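Local coordinates for protein alpha-/beta-galactoside alpha-2,3-sialyltransferase (Photobacterium phosphoreum, PDB 2ZWI) that probably transfers sialic acid from a CMP-activated donor to galactosides through an alpha-2,3 linkage, and binds CMP and a zinc ion, at residues R119-S124 against N348-Q353; Y39-E44 against G52-N57; T218-E223 against I309-L314. One frame throughout, in Å; residues are numbered along the deposited sequence.

Contact 1: residues R119-S124 against N348-Q353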
loop_
_atom_site.group_PDB
_atom_site.type_symbol
_atom_site.label_atom_id
_atom_site.label_comp_id
_atom_site.label_asym_id
_atom_site.label_seq_id
_atom_site.Cartn_x
_atom_site.Cartn_y
_atom_site.Cartn_z
ATOM N N ARG A 119 -1.148 13.067 3.677
ATOM C CA ARG A 119 -1.004 14.183 2.761
ATOM C C ARG A 119 -2.349 14.713 2.239
ATOM O O ARG A 119 -2.545 15.935 2.154
ATOM C CB ARG A 119 -0.027 13.817 1.644
ATOM C CG ARG A 119 1.395 13.711 2.173
ATOM C CD ARG A 119 2.395 13.222 1.151
ATOM N NE ARG A 119 3.720 13.066 1.765
ATOM C CZ ARG A 119 4.857 13.420 1.179
ATOM N NH1 ARG A 119 4.841 13.974 -0.025
ATOM N NH2 ARG A 119 6.009 13.241 1.797
ATOM N N LEU A 120 -3.280 13.810 1.926
ATOM C CA LEU A 120 -4.640 14.210 1.523
ATOM C C LEU A 120 -5.386 14.986 2.619
ATOM O O LEU A 120 -6.056 15.990 2.339
ATOM C CB LEU A 120 -5.456 12.994 1.079
ATOM C CG LEU A 120 -5.040 12.387 -0.268
ATOM C CD1 LEU A 120 -5.718 11.041 -0.506
ATOM C CD2 LEU A 120 -5.366 13.360 -1.375
ATOM N N TYR A 121 -5.270 14.523 3.863
ATOM C CA TYR A 121 -5.873 15.237 4.979
ATOM C C TYR A 121 -5.303 16.652 5.094
ATOM O O TYR A 121 -6.051 17.624 5.193
ATOM C CB TYR A 121 -5.693 14.491 6.302
ATOM C CG TYR A 121 -6.384 15.206 7.438
ATOM C CD1 TYR A 121 -7.743 15.009 7.671
ATOM C CD2 TYR A 121 -5.698 16.109 8.246
ATOM C CE1 TYR A 121 -8.403 15.677 8.682
ATOM C CE2 TYR A 121 -6.360 16.790 9.293
ATOM C CZ TYR A 121 -7.712 16.557 9.493
ATOM O OH TYR A 121 -8.398 17.205 10.500
ATOM N N ASP A 122 -3.979 16.752 5.066
ATOM C CA ASP A 122 -3.294 18.034 5.174
ATOM C C ASP A 122 -3.727 18.980 4.051
ATOM O O ASP A 122 -4.069 20.135 4.295
ATOM C CB ASP A 122 -1.775 17.835 5.185
ATOM C CG ASP A 122 -1.249 17.306 6.530
ATOM O OD1 ASP A 122 -1.898 17.526 7.570
ATOM O OD2 ASP A 122 -0.164 16.680 6.543
ATOM N N PHE A 123 -3.743 18.464 2.829
ATOM C CA PHE A 123 -4.168 19.217 1.658
ATOM C C PHE A 123 -5.611 19.710 1.795
ATOM O O PHE A 123 -5.923 20.827 1.376
ATOM C CB PHE A 123 -3.990 18.358 0.405
ATOM C CG PHE A 123 -4.286 19.073 -0.882
ATOM C CD1 PHE A 123 -3.279 19.766 -1.558
ATOM C CD2 PHE A 123 -5.564 19.023 -1.441
ATOM C CE1 PHE A 123 -3.558 20.432 -2.763
ATOM C CE2 PHE A 123 -5.843 19.674 -2.639
ATOM C CZ PHE A 123 -4.840 20.386 -3.298
ATOM N N SER A 124 -6.480 18.879 2.378
ATOM C CA SER A 124 -7.892 19.223 2.587
ATOM C C SER A 124 -8.091 20.358 3.593
ATOM O O SER A 124 -9.150 20.978 3.608
ATOM C CB SER A 124 -8.709 18.002 3.040
ATOM O OG SER A 124 -8.591 17.789 4.432
ATOM N N ASN A 348 -5.450 17.547 15.942
ATOM C CA ASN A 348 -4.433 18.092 15.043
ATOM C C ASN A 348 -3.590 17.014 14.366
ATOM O O ASN A 348 -2.744 17.312 13.515
ATOM C CB ASN A 348 -3.532 19.067 15.811
ATOM C CG ASN A 348 -4.310 20.212 16.426
ATOM O OD1 ASN A 348 -4.108 20.555 17.592
ATOM N ND2 ASN A 348 -5.213 20.806 15.651
ATOM N N ASN A 349 -3.824 15.764 14.751
ATOM C CA ASN A 349 -3.102 14.639 14.181
ATOM C C ASN A 349 -3.803 14.164 12.900
ATOM O O ASN A 349 -4.915 13.634 12.943
ATOM C CB ASN A 349 -2.966 13.517 15.220
ATOM C CG ASN A 349 -2.110 12.358 14.734
ATOM O OD1 ASN A 349 -2.353 11.795 13.670
ATOM N ND2 ASN A 349 -1.128 11.966 15.544
ATOM N N ALA A 350 -3.139 14.396 11.766
ATOM C CA ALA A 350 -3.658 14.062 10.435
ATOM C C ALA A 350 -3.946 12.580 10.284
ATOM O O ALA A 350 -4.976 12.191 9.722
ATOM C CB ALA A 350 -2.667 14.494 9.356
ATOM N N LEU A 351 -3.019 11.756 10.756
ATOM C CA LEU A 351 -3.177 10.315 10.653
ATOM C C LEU A 351 -4.415 9.854 11.421
ATOM O O LEU A 351 -5.223 9.084 10.895
ATOM C CB LEU A 351 -1.904 9.577 11.101
ATOM C CG LEU A 351 -1.935 8.044 11.003
ATOM C CD1 LEU A 351 -1.913 7.529 9.536
ATOM C CD2 LEU A 351 -0.813 7.426 11.822
ATOM N N ILE A 352 -4.585 10.353 12.645
ATOM C CA ILE A 352 -5.751 9.994 13.458
ATOM C C ILE A 352 -7.036 10.468 12.778
ATOM O O ILE A 352 -7.981 9.692 12.626
ATOM C CB ILE A 352 -5.663 10.581 14.892
ATOM C CG1 ILE A 352 -4.535 9.896 15.680
ATOM C CG2 ILE A 352 -7.015 10.485 15.603
ATOM C CD1 ILE A 352 -4.309 10.416 17.092
ATOM N N GLN A 353 -7.063 11.736 12.369
ATOM C CA GLN A 353 -8.264 12.302 11.765
ATOM C C GLN A 353 -8.688 11.645 10.443
ATOM O O GLN A 353 -9.880 11.437 10.229
ATOM C CB GLN A 353 -8.183 13.830 11.632
ATOM C CG GLN A 353 -8.120 14.590 12.966
ATOM C CD GLN A 353 -9.270 14.265 13.907
ATOM O OE1 GLN A 353 -9.050 13.953 15.074
ATOM N NE2 GLN A 353 -10.498 14.314 13.398
#
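Tyr-121 meets Ala-350 and Gln-353 because its ring carbon CG lies anti to the backbone N (chi1 -177°), which sends the ring out from helix 114-125 toward the start of helix 350-357. The neighbouring Asp-122 has CG anti to its carbonyl carbon (chi1 -76°), a turn that brings its carboxylate back to the same helix start although its CB sets off in another direction.

The root and outer end of the tyrosine ring meet different partners, both from the same side of its plane. Near the ring's root, CD2 lies 3.6 Å from Ala-350 CB, while the carbonyl oxygen of Ala-350 sits over one face, 4.0 Å from Tyr-121 CG. Farther out, Gln-353 CB approaches obliquely, 3.5 Å from Tyr-121 CE1, and Gln-353 CG continues alongside to 3.6 Å from Tyr-121 OH. The two side chains thus run side by side in the same direction, and the aliphatic part of the glutamine does the touching. Arg-125, one turn on, makes a cation-pi contact with the same ring.

Asp-122 OD1 stands 3.6 Å from Ala-350 CB and 5.4 Å from Ala-350 N. Just before that residue, Asn-349 is the N-cap: its OD1 accepts from Ile-352 N at 2.8 Å with a nearly straight N-H (166°), although the donor rises above the carbonyl plane. Asn-349 ND2 is held by Ser-342.

The helices follow strands of different parallel sheets, so the contact bridges the two Rossmann-like halves expected of a GT-B enzyme. No hydrogen bond joins the segments. The joint therefore rests on apolar and ring contacts; the exposed Asp-122 carboxylate, near a helix start but not bonded to it, might be stabilised slightly by the helix dipole.

Contact 2: residues Y39-E44 against G52-N57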
loop_
_atom_site.group_PDB
_atom_site.type_symbol
_atom_site.label_atom_id
_atom_site.label_comp_id
_atom_site.label_asym_id
_atom_site.label_seq_id
_atom_site.Cartn_x
_atom_site.Cartn_y
_atom_site.Cartn_z
ATOM N N TYR A 39 10.952 -7.262 -3.172
ATOM C CA TYR A 39 10.664 -8.568 -3.750
ATOM C C TYR A 39 11.545 -8.907 -4.952
ATOM O O TYR A 39 11.052 -8.939 -6.076
ATOM C CB TYR A 39 9.173 -8.659 -4.130
ATOM C CG TYR A 39 8.287 -8.952 -2.952
ATOM C CD1 TYR A 39 8.114 -10.256 -2.503
ATOM C CD2 TYR A 39 7.645 -7.925 -2.264
ATOM C CE1 TYR A 39 7.320 -10.536 -1.416
ATOM C CE2 TYR A 39 6.840 -8.197 -1.164
ATOM C CZ TYR A 39 6.691 -9.506 -0.748
ATOM O OH TYR A 39 5.905 -9.810 0.334
ATOM N N PRO A 40 12.853 -9.160 -4.726
ATOM C CA PRO A 40 13.670 -9.635 -5.849
ATOM C C PRO A 40 13.249 -11.037 -6.319
ATOM O O PRO A 40 13.116 -11.962 -5.501
ATOM C CB PRO A 40 15.103 -9.623 -5.287
ATOM C CG PRO A 40 14.943 -9.722 -3.808
ATOM C CD PRO A 40 13.645 -9.014 -3.486
ATOM N N ILE A 41 13.008 -11.168 -7.622
ATOM C CA ILE A 41 12.541 -12.414 -8.214
ATOM C C ILE A 41 13.701 -13.033 -8.994
ATOM O O ILE A 41 14.112 -12.511 -10.043
ATOM C CB ILE A 41 11.307 -12.215 -9.173
ATOM C CG1 ILE A 41 10.188 -11.345 -8.551
ATOM C CG2 ILE A 41 10.762 -13.573 -9.661
ATOM C CD1 ILE A 41 9.592 -11.863 -7.232
ATOM N N ASN A 42 14.226 -14.138 -8.465
ATOM C CA ASN A 42 15.292 -14.911 -9.115
ATOM C C ASN A 42 14.752 -16.211 -9.707
ATOM O O ASN A 42 15.495 -16.974 -10.334
ATOM C CB ASN A 42 16.418 -15.241 -8.122
ATOM C CG ASN A 42 16.739 -14.087 -7.184
ATOM O OD1 ASN A 42 16.398 -14.128 -5.999
ATOM N ND2 ASN A 42 17.395 -13.054 -7.709
ATOM N N ASP A 43 13.462 -16.464 -9.491
ATOM C CA ASP A 43 12.803 -17.666 -9.997
ATOM C C ASP A 43 12.526 -17.541 -11.493
ATOM O O ASP A 43 11.572 -16.880 -11.910
ATOM C CB ASP A 43 11.505 -17.935 -9.222
ATOM C CG ASP A 43 10.779 -19.191 -9.694
ATOM O OD1 ASP A 43 11.198 -19.815 -10.696
ATOM O OD2 ASP A 43 9.769 -19.552 -9.060
ATOM N N GLU A 44 13.348 -18.204 -12.297
ATOM C CA GLU A 44 13.276 -18.059 -13.745
ATOM C C GLU A 44 12.064 -18.711 -14.389
ATOM O O GLU A 44 11.546 -18.210 -15.383
ATOM C CB GLU A 44 14.566 -18.528 -14.404
ATOM C CG GLU A 44 15.698 -17.554 -14.203
ATOM C CD GLU A 44 15.443 -16.209 -14.864
ATOM O OE1 GLU A 44 14.998 -16.200 -16.038
ATOM O OE2 GLU A 44 15.682 -15.167 -14.205
ATOM N N GLY A 52 8.511 -12.147 -18.040
ATOM C CA GLY A 52 9.114 -11.036 -17.335
ATOM C C GLY A 52 10.616 -11.104 -17.242
ATOM O O GLY A 52 11.211 -12.187 -17.340
ATOM N N SER A 53 11.218 -9.929 -17.061
ATOM C CA SER A 53 12.609 -9.784 -16.645
ATOM C C SER A 53 12.629 -8.953 -15.365
ATOM O O SER A 53 11.886 -7.975 -15.239
ATOM C CB SER A 53 13.439 -9.071 -17.713
ATOM O OG SER A 53 13.481 -9.829 -18.910
ATOM N N PHE A 54 13.486 -9.352 -14.430
ATOM C CA PHE A 54 13.677 -8.623 -13.187
ATOM C C PHE A 54 14.975 -7.839 -13.211
ATOM O O PHE A 54 16.010 -8.334 -13.683
ATOM C CB PHE A 54 13.655 -9.566 -11.980
ATOM C CG PHE A 54 13.531 -8.843 -10.666
ATOM C CD1 PHE A 54 12.283 -8.442 -10.200
ATOM C CD2 PHE A 54 14.663 -8.526 -9.920
ATOM C CE1 PHE A 54 12.159 -7.738 -9.011
ATOM C CE2 PHE A 54 14.551 -7.831 -8.712
ATOM C CZ PHE A 54 13.300 -7.432 -8.260
ATOM N N PHE A 55 14.909 -6.621 -12.685
ATOM C CA PHE A 55 16.040 -5.705 -12.617
ATOM C C PHE A 55 16.217 -5.281 -11.171
ATOM O O PHE A 55 15.240 -4.947 -10.496
ATOM C CB PHE A 55 15.782 -4.504 -13.526
ATOM C CG PHE A 55 15.592 -4.887 -14.960
ATOM C CD1 PHE A 55 16.685 -5.002 -15.811
ATOM C CD2 PHE A 55 14.327 -5.181 -15.451
ATOM C CE1 PHE A 55 16.512 -5.379 -17.137
ATOM C CE2 PHE A 55 14.147 -5.558 -16.757
ATOM C CZ PHE A 55 15.240 -5.660 -17.607
ATOM N N LYS A 56 17.459 -5.329 -10.692
ATOM C CA LYS A 56 17.762 -4.991 -9.305
ATOM C C LYS A 56 17.617 -3.504 -9.025
ATOM O O LYS A 56 17.413 -3.110 -7.877
ATOM C CB LYS A 56 19.170 -5.457 -8.924
ATOM C CG LYS A 56 19.312 -6.961 -8.756
ATOM C CD LYS A 56 20.757 -7.372 -8.996
ATOM C CE LYS A 56 20.981 -8.856 -8.746
ATOM N NZ LYS A 56 21.194 -9.127 -7.299
ATOM N N ASN A 57 17.732 -2.676 -10.063
ATOM C CA ASN A 57 17.546 -1.235 -9.900
ATOM C C ASN A 57 16.922 -0.539 -11.108
ATOM O O ASN A 57 16.891 -1.088 -12.214
ATOM C CB ASN A 57 18.866 -0.558 -9.499
ATOM C CG ASN A 57 19.982 -0.829 -10.487
ATOM O OD1 ASN A 57 19.851 -0.562 -11.679
ATOM N ND2 ASN A 57 21.094 -1.362 -9.991
#
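Aromatic packing against backbone carries most of this contact: the chain from Tyr-39 to Ile-41 passes across one face of the Phe-54 ring. Ile-41 N sits 3.6 Å above the ring plane, over its centre, and the carbonyl carbon of Pro-40 lies over the same face, displaced toward the rim. At the far end of the ring Phe-54 CZ comes to 3.3 Å from Pro-40 CA, and Phe-54 CE1 to 3.4 Å from Tyr-39 O, which approaches obliquely. With its CG anti to the backbone N (chi1 -167°), the phenylalanine extends from the strand toward this peptide.

Side-chain contacts are looser and purely apolar. Pro-40 CB is 3.9 Å from Phe-54 CE2, and Ile-41 CG1 is also 3.9 Å from Phe-54 CD1, the isoleucine crossing the phenylalanine at about a right angle. Leu-47 of helix 44-50 touches both Ile-41 and Phe-54.

The topology is a beta-alpha-beta crossover: strand 31-36 leads through this loop and helix 44-50 into the parallel edge strand 52-54. Asp-43 caps the helix, its OD1 bonding to Leu-46 N.

No hydrogen bond links the segments, so across these two segments the contact is van der Waals in kind, between a flat ring and a peptide, whose polar atoms may add a weak electrostatic component.

Contact 3: residues T218-E223 against I309-L314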
loop_
_atom_site.group_PDB
_atom_site.type_symbol
_atom_site.label_atom_id
_atom_site.label_comp_id
_atom_site.label_asym_id
_atom_site.label_seq_id
_atom_site.Cartn_x
_atom_site.Cartn_y
_atom_site.Cartn_z
ATOM N N THR A 218 5.275 -14.167 -3.787
ATOM C CA THR A 218 5.399 -13.565 -2.463
ATOM C C THR A 218 6.246 -14.396 -1.505
ATOM O O THR A 218 6.748 -13.880 -0.494
ATOM C CB THR A 218 4.007 -13.372 -1.826
ATOM O OG1 THR A 218 3.319 -14.630 -1.804
ATOM C CG2 THR A 218 3.190 -12.363 -2.625
ATOM N N GLY A 219 6.390 -15.684 -1.815
ATOM C CA GLY A 219 7.025 -16.636 -0.905
ATOM C C GLY A 219 6.147 -16.917 0.303
ATOM O O GLY A 219 6.627 -17.413 1.318
ATOM N N PHE A 220 4.860 -16.590 0.197
ATOM C CA PHE A 220 3.927 -16.771 1.303
ATOM C C PHE A 220 2.805 -17.740 0.951
ATOM O O PHE A 220 2.185 -17.623 -0.103
ATOM C CB PHE A 220 3.333 -15.434 1.775
ATOM C CG PHE A 220 2.231 -15.595 2.792
ATOM C CD1 PHE A 220 2.521 -15.966 4.111
ATOM C CD2 PHE A 220 0.903 -15.415 2.431
ATOM C CE1 PHE A 220 1.506 -16.137 5.043
ATOM C CE2 PHE A 220 -0.125 -15.596 3.367
ATOM C CZ PHE A 220 0.183 -15.956 4.672
ATOM N N ASN A 221 2.544 -18.679 1.856
ATOM C CA ASN A 221 1.453 -19.634 1.717
ATOM C C ASN A 221 0.681 -19.614 3.025
ATOM O O ASN A 221 1.285 -19.806 4.083
ATOM C CB ASN A 221 2.021 -21.038 1.464
ATOM C CG ASN A 221 0.958 -22.056 1.133
ATOM O OD1 ASN A 221 -0.048 -22.179 1.827
ATOM N ND2 ASN A 221 1.196 -22.824 0.072
ATOM N N PRO A 222 -0.642 -19.345 2.964
ATOM C CA PRO A 222 -1.439 -19.111 4.171
ATOM C C PRO A 222 -1.825 -20.357 4.960
ATOM O O PRO A 222 -2.562 -20.231 5.932
ATOM C CB PRO A 222 -2.714 -18.468 3.614
ATOM C CG PRO A 222 -2.862 -19.083 2.280
ATOM C CD PRO A 222 -1.462 -19.191 1.750
ATOM N N GLU A 223 -1.356 -21.535 4.546
ATOM C CA GLU A 223 -1.792 -22.788 5.168
ATOM C C GLU A 223 -1.507 -22.855 6.675
ATOM O O GLU A 223 -2.405 -23.183 7.438
ATOM C CB GLU A 223 -1.224 -24.014 4.438
ATOM C CG GLU A 223 -1.778 -25.360 4.934
ATOM C CD GLU A 223 -3.310 -25.451 4.895
ATOM O OE1 GLU A 223 -3.951 -24.790 4.027
ATOM O OE2 GLU A 223 -3.879 -26.195 5.740
ATOM N N ILE A 309 -4.283 -10.454 3.711
ATOM C CA ILE A 309 -5.554 -9.991 3.175
ATOM C C ILE A 309 -5.854 -10.692 1.845
ATOM O O ILE A 309 -6.947 -11.233 1.652
ATOM C CB ILE A 309 -5.599 -8.447 3.002
ATOM C CG1 ILE A 309 -5.429 -7.749 4.360
ATOM C CG2 ILE A 309 -6.920 -8.036 2.358
ATOM C CD1 ILE A 309 -5.028 -6.275 4.266
ATOM N N MET A 310 -4.886 -10.667 0.933
ATOM C CA MET A 310 -5.109 -11.166 -0.430
ATOM C C MET A 310 -5.412 -12.669 -0.441
ATOM O O MET A 310 -6.225 -13.135 -1.255
ATOM C CB MET A 310 -3.923 -10.825 -1.349
ATOM C CG MET A 310 -4.241 -10.947 -2.842
ATOM S SD MET A 310 -5.594 -9.875 -3.365
ATOM C CE MET A 310 -4.732 -8.343 -3.691
ATOM N N THR A 311 -4.788 -13.405 0.485
ATOM C CA THR A 311 -4.956 -14.856 0.585
ATOM C C THR A 311 -6.153 -15.275 1.451
ATOM O O THR A 311 -6.348 -16.463 1.716
ATOM C CB THR A 311 -3.643 -15.574 1.048
ATOM O OG1 THR A 311 -3.244 -15.126 2.351
ATOM C CG2 THR A 311 -2.517 -15.332 0.063
ATOM N N ASP A 312 -6.953 -14.287 1.868
ATOM C CA ASP A 312 -8.113 -14.474 2.738
ATOM C C ASP A 312 -7.756 -15.205 4.048
ATOM O O ASP A 312 -8.449 -16.135 4.459
ATOM C CB ASP A 312 -9.253 -15.182 1.971
ATOM C CG ASP A 312 -10.595 -15.099 2.682
ATOM O OD1 ASP A 312 -11.430 -15.989 2.432
ATOM O OD2 ASP A 312 -10.826 -14.166 3.491
ATOM N N ALA A 313 -6.670 -14.781 4.690
ATOM C CA ALA A 313 -6.262 -15.355 5.967
ATOM C C ALA A 313 -6.401 -14.296 7.051
ATOM O O ALA A 313 -5.424 -13.883 7.664
ATOM C CB ALA A 313 -4.848 -15.877 5.887
ATOM N N LEU A 314 -7.638 -13.864 7.275
ATOM C CA LEU A 314 -7.926 -12.737 8.168
ATOM C C LEU A 314 -8.489 -13.231 9.493
ATOM O O LEU A 314 -9.187 -14.243 9.511
ATOM C CB LEU A 314 -8.919 -11.774 7.504
ATOM C CG LEU A 314 -8.433 -10.512 6.772
ATOM C CD1 LEU A 314 -6.906 -10.391 6.641
ATOM C CD2 LEU A 314 -9.114 -10.442 5.426
#
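The C-terminal end of helix 305-310, the helix whose first residue Phe-305 binds CMP, meets the loop between helices 208-218 and 223-230 through Thr-311 on one side and Phe-220 and Pro-222 on the other. Thr-311 OG1 stands at the edge of the Phe-220 ring, in its plane and 3.3 Å from CE2, so an aromatic C-H edge faces the oxygen. Pro-222 CB lies 3.6 Å from the same OG1, and Pro-222 CG is 3.8 Å from Thr-311 CB. The threonine torsion places OG1 between its backbone N and carbonyl carbon (chi1 61°), where the hydroxyl bonds back to Ala-307 O; that bond satisfies it in a contact whose touching residues are all buried.

The helix stops here in a Schellman motif. Asp-312, at positive phi, is its C-prime residue: its N bonds to Ile-309 O at 3.1 Å, and Ala-313 N reaches back to Leu-308 O. The reversal brings Ala-313 CB to 4.1 Å from Pro-222 CB, extending the apolar patch.

The facing loop is shaped by its own bonds. Thr-218 OG1 accepts from Phe-220 N at 3.2 Å, an ST turn at the end of helix 208-218, which the chain leaves at Gly-219, and Asn-221 OD1 accepts from Glu-223 N at 3.1 Å, with the donor in the carbonyl plane, at the entry to helix 223-230. Between these bonds the chain folds so that Pro-222 N lies over one face of the Phe-220 ring. Helix 223-230 adds polar ties to the other segment, Lys-226 NZ to Thr-311 O and Tyr-229 OH to Ala-313 O.

Overall arrangement
Along the chain contact 2 closes first, contact 1 then encloses 223 residues, and contact 3 is nested inside that span. Contact 2 belongs to the edge of the seven-stranded parallel sheet. Contact 1 lies between the two sheet domains, and contact 3 involves the helix between strands 297-299 and 317-321 of the six-stranded one. Contacts 2 and 3 have centres 21 Å apart and touch where Tyr-39 CE1 lies 3.5 Å from Thr-218 O. Contact 1 is on the opposite side of the chain's centre, 36 Å and 31 Å from them between centres. Bound CMP is about 8 Å from the Tyr-39 side chain, 10 Å from Phe-220's and 13 Å from Ala-350's, consistent with a GT-B interdomain cleft.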